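Local coordinates for protein succinylglutamate desuccinylase/aspartoacylase (Shewanella frigidimarina, PDB 3LWU) that is probably a zinc-dependent hydrolase of the succinylglutamate desuccinylase/aspartoacylase family, acting on ester bonds, at residues A[50-56]-A[85-89]. Numbering follows the deposited sequence.
Sequences ENSAPSV and VLGDI
The carboxylate of E50 lies flat against L86, both leucine methyls sitting over the same face, with OE2 3.9 Å from CD2. The two side chains run side by side: with CG anti to the carbonyl carbon (chi1 -86°) and the chain extended beyond it, the carboxylate of E50 is carried alongside L86. The L86-G87 peptide is a second flat group: the methyl of A53 rests on one face, its CB 3.4 Å from G87 N, while at the edge E50 N gives a hydrogen bond to L86 O (3.0 Å), in the carbonyl plane and on a lone pair. Replacing E50 by an alanine would probably leave one flank of the L86 methyls without the carboxylate that lies against them. A type I turn, E50 to A53, swings the chain round to lead 50-56 into strand 56-60 beside parallel strand 89-92, within the catalytic domain but away from the zinc held by H63, E66 and H192. V56 pairs with I89 in parallel, V56 N gives D88 O a hydrogen bond of 2.8 Å, and V56 and I89 both pack on L285 of helix 271-287. Ahead of the V56-I89 pair in both segments, side-chain-less G87 points its CA hydrogen at P54 O (CA to O 3.4 Å), and a water links A53 O to D88 N.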
loop_
_atom_site.group_PDB
_atom_site.type_symbol
_atom_site.label_atom_id
_atom_site.label_comp_id
_atom_site.label_asym_id
_atom_site.label_seq_id
_atom_site.Cartn_x
_atom_site.Cartn_y
_atom_site.Cartn_z
ATOM N N GLU A 50 -23.044 32.930 27.136
ATOM C CA GLU A 50 -24.368 33.437 26.709
ATOM C C GLU A 50 -25.119 32.356 25.948
ATOM O O GLU A 50 -24.693 31.953 24.863
ATOM C CB GLU A 50 -24.222 34.568 25.690
ATOM C CG GLU A 50 -24.038 35.970 26.194
ATOM C CD GLU A 50 -23.933 36.977 25.019
ATOM O OE1 GLU A 50 -24.207 36.594 23.848
ATOM O OE2 GLU A 50 -23.574 38.154 25.268
ATOM N N ASN A 51 -26.280 31.941 26.435
ATOM C CA ASN A 51 -27.108 30.973 25.669
ATOM C C ASN A 51 -27.583 31.615 24.331
ATOM O O ASN A 51 -27.971 30.930 23.368
ATOM C CB ASN A 51 -28.257 30.492 26.548
ATOM C CG ASN A 51 -27.894 30.513 28.041
ATOM O OD1 ASN A 51 -26.764 30.201 28.415
ATOM N ND2 ASN A 51 -28.841 30.902 28.885
ATOM N N SER A 52 -27.481 32.947 24.276
ATOM C CA SER A 52 -27.748 33.737 23.057
ATOM C C SER A 52 -26.829 33.437 21.827
ATOM O O SER A 52 -27.255 33.554 20.656
ATOM C CB SER A 52 -27.703 35.260 23.393
ATOM N N ALA A 53 -25.580 33.046 22.073
ATOM C CA ALA A 53 -24.588 33.166 21.015
ATOM C C ALA A 53 -24.544 31.920 20.116
ATOM O O ALA A 53 -24.784 30.782 20.554
ATOM C CB ALA A 53 -23.192 33.517 21.600
ATOM N N PRO A 54 -24.244 32.146 18.843
ATOM C CA PRO A 54 -24.022 31.038 17.921
ATOM C C PRO A 54 -22.903 30.084 18.407
ATOM O O PRO A 54 -21.923 30.533 18.987
ATOM C CB PRO A 54 -23.604 31.731 16.627
ATOM C CG PRO A 54 -23.921 33.177 16.807
ATOM C CD PRO A 54 -23.938 33.455 18.243
ATOM N N SER A 55 -23.094 28.791 18.174
ATOM C CA SER A 55 -22.122 27.786 18.533
ATOM C C SER A 55 -21.371 27.340 17.303
ATOM O O SER A 55 -21.865 27.487 16.158
ATOM C CB SER A 55 -22.801 26.586 19.195
ATOM O OG SER A 55 -23.708 25.954 18.304
ATOM N N VAL A 56 -20.214 26.739 17.554
ATOM C CA VAL A 56 -19.258 26.409 16.528
ATOM C C VAL A 56 -18.719 25.010 16.708
ATOM O O VAL A 56 -18.422 24.579 17.837
ATOM C CB VAL A 56 -18.085 27.419 16.563
ATOM C CG1 VAL A 56 -17.051 27.161 15.440
ATOM C CG2 VAL A 56 -18.650 28.839 16.485
ATOM N N VAL A 85 -15.500 33.766 25.493
ATOM C CA VAL A 85 -16.280 32.926 24.624
ATOM C C VAL A 85 -17.760 33.072 24.987
ATOM O O VAL A 85 -18.180 32.745 26.097
ATOM C CB VAL A 85 -15.807 31.449 24.712
ATOM C CG1 VAL A 85 -16.601 30.563 23.750
ATOM C CG2 VAL A 85 -14.290 31.331 24.373
ATOM N N LEU A 86 -18.541 33.575 24.046
ATOM C CA LEU A 86 -19.975 33.790 24.260
ATOM C C LEU A 86 -20.771 32.558 23.836
ATOM O O LEU A 86 -21.730 32.169 24.524
ATOM C CB LEU A 86 -20.459 35.028 23.512
ATOM C CG LEU A 86 -19.763 36.354 23.875
ATOM C CD1 LEU A 86 -20.299 37.487 22.986
ATOM C CD2 LEU A 86 -19.926 36.694 25.369
ATOM N N GLY A 87 -20.374 31.942 22.724
ATOM C CA GLY A 87 -21.059 30.759 22.234
ATOM C C GLY A 87 -20.194 29.530 22.342
ATOM O O GLY A 87 -18.971 29.628 22.278
ATOM N N ASP A 88 -20.812 28.367 22.479
ATOM C CA ASP A 88 -20.046 27.125 22.619
ATOM C C ASP A 88 -19.120 26.928 21.405
ATOM O O ASP A 88 -19.537 27.146 20.262
ATOM C CB ASP A 88 -20.982 25.899 22.752
ATOM C CG ASP A 88 -21.673 25.801 24.103
ATOM O OD1 ASP A 88 -21.305 26.483 25.092
ATOM O OD2 ASP A 88 -22.590 24.962 24.188
ATOM N N ILE A 89 -17.880 26.493 21.669
ATOM C CA ILE A 89 -16.925 26.118 20.627
ATOM C C ILE A 89 -16.444 24.739 20.932
ATOM O O ILE A 89 -15.894 24.482 22.006
ATOM C CB ILE A 89 -15.716 27.059 20.520
ATOM C CG1 ILE A 89 -16.197 28.499 20.322
ATOM C CG2 ILE A 89 -14.763 26.647 19.329
ATOM C CD1 ILE A 89 -15.078 29.549 20.338
HETATM O O HOH W 1 -23.787 28.560 22.148
#